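PDB 3ZID: tubulin-like protein CetZ from Methanosaeta thermophila, which binds and probably hydrolyses GTP as a cytoskeletal protein of the tubulin and FtsZ superfamily, and is probably involved in controlling archaeal cell shape. Local coordinates for residues R200-S210 and V308-V319; G76-Q84 and I151-E162. One frame throughout, in Å; residues are numbered along the deposited sequence.

Contact 1 of 2, residues R200-S210 and V308-V319; sequences RLLFLIEALDS and VIKKGEPRVLSV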
loop_
_atom_site.group_PDB
_atom_site.type_symbol
_atom_site.label_atom_id
_atom_site.label_comp_id
_atom_site.label_asym_id
_atom_site.label_seq_id
_atom_site.Cartn_x
_atom_site.Cartn_y
_atom_site.Cartn_z
ATOM N N ARG A 200 -11.295 3.227 0.011
ATOM C CA ARG A 200 -10.745 3.848 1.200
ATOM C C ARG A 200 -9.952 5.115 0.904
ATOM O O ARG A 200 -10.102 6.088 1.619
ATOM C CB ARG A 200 -9.908 2.844 1.995
ATOM C CG ARG A 200 -10.792 1.861 2.751
ATOM C CD ARG A 200 -10.119 0.530 3.003
ATOM N NE ARG A 200 -11.098 -0.558 3.059
ATOM C CZ ARG A 200 -11.114 -1.497 3.992
ATOM N NH1 ARG A 200 -10.212 -1.495 4.977
ATOM N NH2 ARG A 200 -12.049 -2.430 3.953
ATOM N N LEU A 201 -9.169 5.137 -0.178
ATOM C CA LEU A 201 -8.365 6.316 -0.502
ATOM C C LEU A 201 -9.252 7.499 -0.886
ATOM O O LEU A 201 -8.978 8.644 -0.528
ATOM C CB LEU A 201 -7.399 6.030 -1.657
ATOM C CG LEU A 201 -6.188 5.122 -1.390
ATOM C CD1 LEU A 201 -5.363 4.959 -2.680
ATOM C CD2 LEU A 201 -5.350 5.666 -0.249
ATOM N N LEU A 202 -10.290 7.201 -1.664
ATOM C CA LEU A 202 -11.245 8.222 -2.079
ATOM C C LEU A 202 -12.007 8.793 -0.889
ATOM O O LEU A 202 -12.225 10.001 -0.808
ATOM C CB LEU A 202 -12.191 7.671 -3.139
ATOM C CG LEU A 202 -11.498 7.589 -4.501
ATOM C CD1 LEU A 202 -12.352 6.808 -5.483
ATOM C CD2 LEU A 202 -11.212 9.016 -5.012
ATOM N N PHE A 203 -12.378 7.932 0.047
ATOM C CA PHE A 203 -13.019 8.367 1.284
ATOM C C PHE A 203 -12.013 9.269 2.035
ATOM O O PHE A 203 -12.365 10.357 2.495
ATOM C CB PHE A 203 -13.421 7.124 2.104
ATOM C CG PHE A 203 -14.267 7.404 3.331
ATOM C CD1 PHE A 203 -14.602 8.685 3.709
ATOM C CD2 PHE A 203 -14.736 6.348 4.100
ATOM C CE1 PHE A 203 -15.386 8.918 4.850
ATOM C CE2 PHE A 203 -15.511 6.567 5.235
ATOM C CZ PHE A 203 -15.828 7.860 5.612
ATOM N N LEU A 204 -10.766 8.825 2.155
ATOM C CA LEU A 204 -9.731 9.616 2.839
ATOM C C LEU A 204 -9.553 11.027 2.243
ATOM O O LEU A 204 -9.494 12.018 2.966
ATOM C CB LEU A 204 -8.402 8.876 2.817
ATOM C CG LEU A 204 -7.184 9.595 3.419
ATOM C CD1 LEU A 204 -7.436 9.964 4.879
ATOM C CD2 LEU A 204 -5.918 8.725 3.265
ATOM N N ILE A 205 -9.467 11.100 0.922
ATOM C CA ILE A 205 -9.330 12.362 0.230
ATOM C C ILE A 205 -10.549 13.256 0.461
ATOM O O ILE A 205 -10.404 14.422 0.791
ATOM C CB ILE A 205 -9.126 12.113 -1.271
ATOM C CG1 ILE A 205 -7.737 11.513 -1.512
ATOM C CG2 ILE A 205 -9.279 13.406 -2.064
ATOM C CD1 ILE A 205 -7.633 10.738 -2.805
ATOM N N GLU A 206 -11.744 12.686 0.330
ATOM C CA GLU A 206 -12.993 13.409 0.609
ATOM C C GLU A 206 -13.025 13.992 2.025
ATOM O O GLU A 206 -13.309 15.168 2.215
ATOM C CB GLU A 206 -14.204 12.500 0.377
ATOM C CG GLU A 206 -15.542 13.245 0.423
ATOM C CD GLU A 206 -16.694 12.435 -0.145
ATOM O OE1 GLU A 206 -16.869 11.265 0.259
ATOM O OE2 GLU A 206 -17.426 12.980 -0.997
ATOM N N ALA A 207 -12.704 13.161 3.006
ATOM C CA ALA A 207 -12.648 13.575 4.395
ATOM C C ALA A 207 -11.672 14.728 4.574
ATOM O O ALA A 207 -12.021 15.751 5.162
ATOM C CB ALA A 207 -12.235 12.410 5.281
ATOM N N LEU A 208 -10.452 14.570 4.067
ATOM C CA LEU A 208 -9.445 15.630 4.192
ATOM C C LEU A 208 -9.880 16.915 3.495
ATOM O O LEU A 208 -9.589 18.015 3.964
ATOM C CB LEU A 208 -8.083 15.168 3.656
ATOM C CG LEU A 208 -7.389 14.035 4.423
ATOM C CD1 LEU A 208 -6.167 13.474 3.677
ATOM C CD2 LEU A 208 -6.989 14.480 5.812
ATOM N N ASP A 209 -10.607 16.780 2.393
ATOM C CA ASP A 209 -10.981 17.952 1.628
ATOM C C ASP A 209 -12.184 18.716 2.142
ATOM O O ASP A 209 -12.260 19.923 1.980
ATOM C CB ASP A 209 -11.282 17.581 0.181
ATOM C CG ASP A 209 -11.263 18.782 -0.729
ATOM O OD1 ASP A 209 -10.598 19.782 -0.377
ATOM O OD2 ASP A 209 -11.984 18.764 -1.749
ATOM N N SER A 210 -13.086 18.033 2.825
ATOM C CA SER A 210 -14.344 18.662 3.200
ATOM C C SER A 210 -14.217 19.490 4.472
ATOM O O SER A 210 -14.892 20.493 4.629
ATOM C CB SER A 210 -15.419 17.587 3.387
ATOM O OG SER A 210 -15.137 16.787 4.516
ATOM N N VAL A 308 -18.104 14.057 8.911
ATOM C CA VAL A 308 -18.424 14.640 7.619
ATOM C C VAL A 308 -19.884 14.373 7.306
ATOM O O VAL A 308 -20.296 13.232 7.182
ATOM C CB VAL A 308 -17.559 14.058 6.471
ATOM C CG1 VAL A 308 -17.852 14.800 5.162
ATOM C CG2 VAL A 308 -16.075 14.160 6.819
ATOM N N ILE A 309 -20.659 15.438 7.166
ATOM C CA ILE A 309 -22.045 15.294 6.808
ATOM C C ILE A 309 -22.180 15.084 5.317
ATOM O O ILE A 309 -21.699 15.876 4.515
ATOM C CB ILE A 309 -22.858 16.498 7.273
ATOM C CG1 ILE A 309 -22.629 16.682 8.775
ATOM C CG2 ILE A 309 -24.360 16.308 6.896
ATOM C CD1 ILE A 309 -23.274 17.877 9.349
ATOM N N LYS A 310 -22.833 13.998 4.953
ATOM C CA LYS A 310 -23.064 13.697 3.563
ATOM C C LYS A 310 -24.167 12.660 3.552
ATOM O O LYS A 310 -24.090 11.658 4.271
ATOM C CB LYS A 310 -21.790 13.141 2.908
ATOM C CG LYS A 310 -21.926 12.883 1.419
ATOM C CD LYS A 310 -20.739 12.054 0.906
ATOM C CE LYS A 310 -20.873 11.675 -0.568
ATOM N NZ LYS A 310 -19.786 10.738 -0.985
ATOM N N LYS A 311 -25.187 12.899 2.739
ATOM C CA LYS A 311 -26.353 12.022 2.681
ATOM C C LYS A 311 -26.016 10.547 2.480
ATOM O O LYS A 311 -25.369 10.164 1.507
ATOM C CB LYS A 311 -27.335 12.493 1.598
ATOM C CG LYS A 311 -28.624 11.671 1.532
ATOM C CD LYS A 311 -29.666 12.326 0.632
ATOM C CE LYS A 311 -30.992 11.557 0.620
ATOM N NZ LYS A 311 -31.635 11.517 1.969
ATOM N N GLY A 312 -26.464 9.720 3.419
ATOM C CA GLY A 312 -26.290 8.288 3.300
ATOM C C GLY A 312 -26.242 7.594 4.637
ATOM O O GLY A 312 -26.103 8.228 5.682
ATOM N N GLU A 313 -26.326 6.272 4.595
ATOM C CA GLU A 313 -26.139 5.453 5.780
ATOM C C GLU A 313 -24.679 5.626 6.200
ATOM O O GLU A 313 -23.801 5.732 5.354
ATOM C CB GLU A 313 -26.456 3.994 5.468
ATOM C CG GLU A 313 -27.766 3.792 4.701
ATOM C CD GLU A 313 -28.958 4.349 5.448
ATOM O OE1 GLU A 313 -29.094 4.062 6.655
ATOM O OE2 GLU A 313 -29.761 5.082 4.839
ATOM N N PRO A 314 -24.429 5.718 7.507
ATOM C CA PRO A 314 -23.087 6.045 7.987
ATOM C C PRO A 314 -21.997 5.051 7.577
ATOM O O PRO A 314 -22.245 3.856 7.455
ATOM C CB PRO A 314 -23.247 6.080 9.508
ATOM C CG PRO A 314 -24.578 5.384 9.787
ATOM C CD PRO A 314 -25.416 5.622 8.601
ATOM N N ARG A 315 -20.805 5.587 7.330
ATOM C CA ARG A 315 -19.629 4.773 7.101
ATOM C C ARG A 315 -18.477 5.386 7.894
ATOM O O ARG A 315 -18.467 6.585 8.226
ATOM C CB ARG A 315 -19.281 4.670 5.614
ATOM C CG ARG A 315 -18.958 5.991 4.933
ATOM C CD ARG A 315 -18.352 5.705 3.552
ATOM N NE ARG A 315 -17.967 6.938 2.868
ATOM C CZ ARG A 315 -17.344 6.974 1.693
ATOM N NH1 ARG A 315 -17.034 5.841 1.081
ATOM N NH2 ARG A 315 -17.045 8.141 1.129
ATOM N N VAL A 316 -17.515 4.545 8.224
ATOM C CA VAL A 316 -16.404 4.964 9.041
ATOM C C VAL A 316 -15.113 4.594 8.344
ATOM O O VAL A 316 -14.955 3.482 7.829
ATOM C CB VAL A 316 -16.440 4.299 10.437
ATOM C CG1 VAL A 316 -15.225 4.719 11.263
ATOM C CG2 VAL A 316 -17.727 4.677 11.172
ATOM N N LEU A 317 -14.200 5.546 8.338
ATOM C CA LEU A 317 -12.839 5.297 7.923
ATOM C C LEU A 317 -11.923 5.444 9.120
ATOM O O LEU A 317 -11.980 6.419 9.851
ATOM C CB LEU A 317 -12.422 6.276 6.831
ATOM C CG LEU A 317 -10.959 6.120 6.379
ATOM C CD1 LEU A 317 -10.854 5.001 5.407
ATOM C CD2 LEU A 317 -10.481 7.410 5.746
ATOM N N SER A 318 -11.051 4.473 9.298
ATOM C CA SER A 318 -10.039 4.574 10.330
ATOM C C SER A 318 -8.645 4.600 9.699
ATOM O O SER A 318 -8.336 3.823 8.793
ATOM C CB SER A 318 -10.182 3.412 11.317
ATOM O OG SER A 318 -10.071 2.163 10.646
ATOM N N VAL A 319 -7.819 5.524 10.159
ATOM C CA VAL A 319 -6.438 5.580 9.713
ATOM C C VAL A 319 -5.665 5.186 10.935
ATOM O O VAL A 319 -5.748 5.847 11.955
ATOM C CB VAL A 319 -6.015 6.987 9.230
ATOM C CG1 VAL A 319 -4.556 6.967 8.714
ATOM C CG2 VAL A 319 -7.002 7.517 8.145
#
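The guanidinium of R315 lies flat on the F203 ring, with nearly parallel planes and R315 CZ 3.7 Å from the ring centroid, a cation-pi stack. Arginine suits this place because its flat face can rest on an aromatic ring while its N-H groups still reach partners round the rim. E206 OE1 meets R315 NH2 at 3.2 Å in a salt bridge lying in the guanidinium plane, though the carboxylate itself is turned 79° from it. Q278 OE1 accepts from NE and Y236 OH bonds to NH1, so NE, NH1 and NH2 each have a polar partner.

E206 also faces K310, whose extended chain brings K310 NZ to 3.2 Å from E206 OE1 and 3.3 Å from E206 OE2. Both oxygens receive the ammonium on their syn lone pairs, giving one acid two cations in a network at the partly exposed margin, and OE1 also takes a weak bond from Q278 NE2.

Residues 200-210 end the long helix 186-210, the core helix of the tubulin/FtsZ fold. The segment 200-210 crosses strand 315-319 at 91°, and its helix packs on the mixed sheet of the second domain. F203 CG stands anti to its backbone N (chi1 -172°), which sends the ring between strand residues: opposite R315, L317 CB sits 3.8 Å from the ring centroid in a CH-pi contact. Beyond the ring, branched L317 reaches the helix, its CD2 3.9 Å from L204 CB, and L204 CD1 meets V319 CG2 at 4.1 Å. R200 lays its aliphatic CG near L317 CD1, while its NH1 is satisfied by the carbonyls of G258 and L234.

Contact 2 of 2, residues G76-Q84 and I151-E162; sequences GANRSKGKQ and IYLQNAAFCLRE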
loop_
_atom_site.group_PDB
_atom_site.type_symbol
_atom_site.label_atom_id
_atom_site.label_comp_id
_atom_site.label_asym_id
_atom_site.label_seq_id
_atom_site.Cartn_x
_atom_site.Cartn_y
_atom_site.Cartn_z
ATOM N N GLY A 76 11.068 -7.172 -15.294
ATOM C CA GLY A 76 10.596 -8.357 -14.614
ATOM C C GLY A 76 10.498 -8.145 -13.116
ATOM O O GLY A 76 9.975 -7.139 -12.663
ATOM N N ALA A 77 11.024 -9.080 -12.335
ATOM C CA ALA A 77 11.003 -8.911 -10.883
ATOM C C ALA A 77 12.386 -8.526 -10.363
ATOM O O ALA A 77 12.667 -8.632 -9.167
ATOM C CB ALA A 77 10.503 -10.180 -10.202
ATOM N N ASN A 78 13.237 -8.060 -11.271
ATOM C CA ASN A 78 14.603 -7.676 -10.934
ATOM C C ASN A 78 14.705 -6.232 -10.472
ATOM O O ASN A 78 14.676 -5.315 -11.286
ATOM C CB ASN A 78 15.512 -7.905 -12.144
ATOM C CG ASN A 78 16.996 -7.762 -11.818
ATOM O OD1 ASN A 78 17.398 -7.047 -10.898
ATOM N ND2 ASN A 78 17.817 -8.453 -12.588
ATOM N N ARG A 79 14.829 -6.033 -9.164
ATOM C CA ARG A 79 14.873 -4.684 -8.604
ATOM C C ARG A 79 16.114 -3.905 -9.030
ATOM O O ARG A 79 16.063 -2.680 -9.152
ATOM C CB ARG A 79 14.734 -4.736 -7.080
ATOM C CG ARG A 79 13.312 -5.175 -6.683
ATOM C CD ARG A 79 13.077 -5.262 -5.182
ATOM N NE ARG A 79 13.995 -4.463 -4.367
ATOM C CZ ARG A 79 13.793 -3.202 -4.007
ATOM N NH1 ARG A 79 12.709 -2.553 -4.405
ATOM N NH2 ARG A 79 14.681 -2.590 -3.249
ATOM N N SER A 80 17.220 -4.606 -9.281
ATOM C CA SER A 80 18.427 -3.924 -9.741
ATOM C C SER A 80 18.175 -3.269 -11.087
ATOM O O SER A 80 18.514 -2.101 -11.300
ATOM C CB SER A 80 19.622 -4.888 -9.849
ATOM O OG SER A 80 20.285 -5.057 -8.604
ATOM N N LYS A 81 17.551 -4.017 -11.991
ATOM C CA LYS A 81 17.228 -3.479 -13.302
ATOM C C LYS A 81 16.192 -2.374 -13.173
ATOM O O LYS A 81 16.232 -1.367 -13.885
ATOM C CB LYS A 81 16.741 -4.588 -14.224
ATOM C CG LYS A 81 17.880 -5.474 -14.710
ATOM C CD LYS A 81 17.559 -6.091 -16.056
ATOM C CE LYS A 81 18.836 -6.301 -16.863
ATOM N NZ LYS A 81 18.577 -6.917 -18.194
ATOM N N GLY A 82 15.283 -2.553 -12.227
ATOM C CA GLY A 82 14.289 -1.540 -11.963
ATOM C C GLY A 82 14.939 -0.232 -11.582
ATOM O O GLY A 82 14.595 0.822 -12.115
ATOM N N LYS A 83 15.874 -0.300 -10.644
ATOM C CA LYS A 83 16.575 0.891 -10.185
ATOM C C LYS A 83 17.331 1.560 -11.321
ATOM O O LYS A 83 17.298 2.786 -11.444
ATOM C CB LYS A 83 17.512 0.544 -9.035
ATOM C CG LYS A 83 16.774 0.169 -7.767
ATOM C CD LYS A 83 17.729 -0.318 -6.705
ATOM C CE LYS A 83 17.000 -0.586 -5.408
ATOM N NZ LYS A 83 17.899 -1.172 -4.379
ATOM N N GLN A 84 18.010 0.759 -12.147
ATOM C CA GLN A 84 18.725 1.300 -13.305
ATOM C C GLN A 84 17.755 1.980 -14.254
ATOM O O GLN A 84 17.991 3.106 -14.705
ATOM C CB GLN A 84 19.499 0.205 -14.058
ATOM C CG GLN A 84 20.731 -0.324 -13.334
ATOM C CD GLN A 84 21.356 -1.529 -14.027
ATOM O OE1 GLN A 84 20.744 -2.156 -14.895
ATOM N NE2 GLN A 84 22.578 -1.866 -13.630
ATOM N N ILE A 151 11.397 -14.829 -4.925
ATOM C CA ILE A 151 11.766 -13.506 -5.402
ATOM C C ILE A 151 10.800 -12.439 -4.902
ATOM O O ILE A 151 11.207 -11.353 -4.500
ATOM C CB ILE A 151 11.839 -13.458 -6.936
ATOM C CG1 ILE A 151 13.047 -14.264 -7.403
ATOM C CG2 ILE A 151 12.023 -12.032 -7.423
ATOM C CD1 ILE A 151 14.373 -13.748 -6.832
ATOM N N TYR A 152 9.519 -12.763 -4.937
ATOM C CA TYR A 152 8.500 -11.850 -4.452
ATOM C C TYR A 152 8.737 -11.506 -2.975
ATOM O O TYR A 152 8.688 -10.329 -2.580
ATOM C CB TYR A 152 7.118 -12.458 -4.677
ATOM C CG TYR A 152 6.616 -12.264 -6.093
ATOM C CD1 TYR A 152 7.323 -11.480 -7.005
ATOM C CD2 TYR A 152 5.460 -12.893 -6.535
ATOM C CE1 TYR A 152 6.870 -11.302 -8.310
ATOM C CE2 TYR A 152 5.001 -12.726 -7.839
ATOM C CZ TYR A 152 5.714 -11.932 -8.721
ATOM O OH TYR A 152 5.258 -11.770 -10.011
ATOM N N LEU A 153 9.020 -12.525 -2.168
ATOM C CA LEU A 153 9.259 -12.299 -0.746
ATOM C C LEU A 153 10.530 -11.504 -0.487
ATOM O O LEU A 153 10.563 -10.641 0.389
ATOM C CB LEU A 153 9.287 -13.609 0.031
ATOM C CG LEU A 153 8.045 -14.483 -0.074
ATOM C CD1 LEU A 153 8.235 -15.748 0.750
ATOM C CD2 LEU A 153 6.831 -13.709 0.399
ATOM N N GLN A 154 11.575 -11.799 -1.246
ATOM C CA GLN A 154 12.838 -11.094 -1.096
ATOM C C GLN A 154 12.737 -9.640 -1.477
ATOM O O GLN A 154 13.255 -8.777 -0.782
ATOM C CB GLN A 154 13.926 -11.723 -1.956
ATOM C CG GLN A 154 14.315 -13.129 -1.621
ATOM C CD GLN A 154 15.397 -13.611 -2.558
ATOM O OE1 GLN A 154 15.911 -12.836 -3.371
ATOM N NE2 GLN A 154 15.736 -14.894 -2.474
ATOM N N ASN A 155 12.084 -9.389 -2.605
ATOM C CA ASN A 155 11.865 -8.048 -3.095
ATOM C C ASN A 155 11.089 -7.255 -2.061
ATOM O O ASN A 155 11.385 -6.083 -1.805
ATOM C CB ASN A 155 11.072 -8.096 -4.401
ATOM C CG ASN A 155 11.922 -8.496 -5.587
ATOM O OD1 ASN A 155 13.145 -8.524 -5.499
ATOM N ND2 ASN A 155 11.272 -8.781 -6.717
ATOM N N ALA A 156 10.071 -7.905 -1.487
ATOM C CA ALA A 156 9.214 -7.264 -0.488
ATOM C C ALA A 156 10.025 -6.759 0.693
ATOM O O ALA A 156 9.923 -5.600 1.083
ATOM C CB ALA A 156 8.149 -8.226 -0.018
ATOM N N ALA A 157 10.882 -7.626 1.219
ATOM C CA ALA A 157 11.686 -7.292 2.389
ATOM C C ALA A 157 12.577 -6.089 2.154
ATOM O O ALA A 157 12.639 -5.187 2.994
ATOM C CB ALA A 157 12.521 -8.499 2.832
ATOM N N PHE A 158 13.279 -6.077 1.026
ATOM C CA PHE A 158 14.161 -4.951 0.716
ATOM C C PHE A 158 13.429 -3.671 0.325
ATOM O O PHE A 158 13.923 -2.560 0.566
ATOM C CB PHE A 158 15.173 -5.331 -0.346
ATOM C CG PHE A 158 16.144 -6.361 0.124
ATOM C CD1 PHE A 158 17.052 -6.062 1.130
ATOM C CD2 PHE A 158 16.166 -7.611 -0.451
ATOM C CE1 PHE A 158 17.953 -7.011 1.571
ATOM C CE2 PHE A 158 17.073 -8.563 -0.028
ATOM C CZ PHE A 158 17.969 -8.259 0.981
ATOM N N CYS A 159 12.282 -3.826 -0.321
ATOM C CA CYS A 159 11.492 -2.655 -0.691
ATOM C C CYS A 159 10.983 -1.940 0.550
ATOM O O CYS A 159 11.083 -0.711 0.663
ATOM C CB CYS A 159 10.308 -3.049 -1.565
ATOM S SG CYS A 159 9.260 -1.629 -1.975
ATOM N N LEU A 160 10.421 -2.704 1.481
ATOM C CA LEU A 160 9.906 -2.117 2.721
ATOM C C LEU A 160 11.003 -1.373 3.492
ATOM O O LEU A 160 10.760 -0.307 4.081
ATOM C CB LEU A 160 9.237 -3.180 3.598
ATOM C CG LEU A 160 7.876 -3.676 3.092
ATOM C CD1 LEU A 160 7.458 -4.964 3.812
ATOM C CD2 LEU A 160 6.813 -2.572 3.255
ATOM N N ARG A 161 12.211 -1.938 3.486
ATOM C CA ARG A 161 13.349 -1.263 4.102
ATOM C C ARG A 161 13.632 0.083 3.461
ATOM O O ARG A 161 13.781 1.082 4.167
ATOM C CB ARG A 161 14.606 -2.139 4.067
ATOM C CG ARG A 161 14.579 -3.259 5.084
ATOM C CD ARG A 161 15.674 -4.298 4.845
ATOM N NE ARG A 161 17.020 -3.771 5.062
ATOM C CZ ARG A 161 18.102 -4.533 5.165
ATOM N NH1 ARG A 161 17.988 -5.849 5.085
ATOM N NH2 ARG A 161 19.291 -3.986 5.361
ATOM N N GLU A 162 13.687 0.126 2.135
ATOM C CA GLU A 162 13.934 1.395 1.453
ATOM C C GLU A 162 12.852 2.444 1.687
ATOM O O GLU A 162 13.164 3.632 1.776
ATOM C CB GLU A 162 14.121 1.191 -0.047
ATOM C CG GLU A 162 15.411 0.508 -0.419
ATOM C CD GLU A 162 15.456 0.134 -1.882
ATOM O OE1 GLU A 162 14.571 0.584 -2.643
ATOM O OE2 GLU A 162 16.391 -0.587 -2.274
HETATM O O HOH W 1 15.074 -8.430 -7.390
#
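One face of the R79 guanidinium rests over the backbone of helix 150-165, with C159 N 3.9 Å above its plane and N155 O and C159 CB on the same side; at its edge stands the carboxylate of E162. The Y152 ring is approached obliquely by the methyl of A77, which also touches I151 CG2. The N155 amide is gripped through both ends: N155 ND2 donates to A77 O at 2.8 Å, on a lone pair in the carbonyl plane, and also to S113 O. N155 OD1 accepts from a water 2.7 Å away that bridges to A77 O and R79 N. Asparagine suits the spot by being donor and acceptor at once.

R79 is a knob in the hole formed by N155, F158, C159 and E162; a long chain with a flat, multi-donor end can cover the helix backbone and still reach both E162 and S118. The R79 chain bends at chi3 (22°), turning the guanidinium along the helix until R79 NH2 lies 2.8 Å from E162 OE2; K83, extended, brings K83 NZ to 2.7 Å from that same oxygen, on its syn side. These residues flank the nucleotide site of the GTPase domain: G76, in the loop leading into helix 79-98, touches GDP, and R79 NH1 bonds to S118 just past the glycine-rich loop of G115, T116 and G117. An alanine in place of R79 is likely to leave S118 OG without this partner and E162 with K83 as its remaining cation here, opening a gap over C159. N78 OD1 caps helix 79-98, accepting from K81 N at 3.2 Å, with a weak bond from S80 N.

In the fold
Contact 1 is largely buried and joins two domains, setting the core helix against the mixed sheet; contact 2 is partly buried and ties two helix segments together within the GTPase domain, beside the nucleotide. They share no helix or strand and lie on opposite sides of the chain's centre, with nearest atoms about 15 Å apart. Each has one glutamate between an arginine and a lysine, yet the arginines are seated differently: on an aromatic ring in contact 1, on helix backbone in contact 2. Leucines and valines fill the interior of contact 1, whereas contact 2 relies more on an amide, a bridging water and charges.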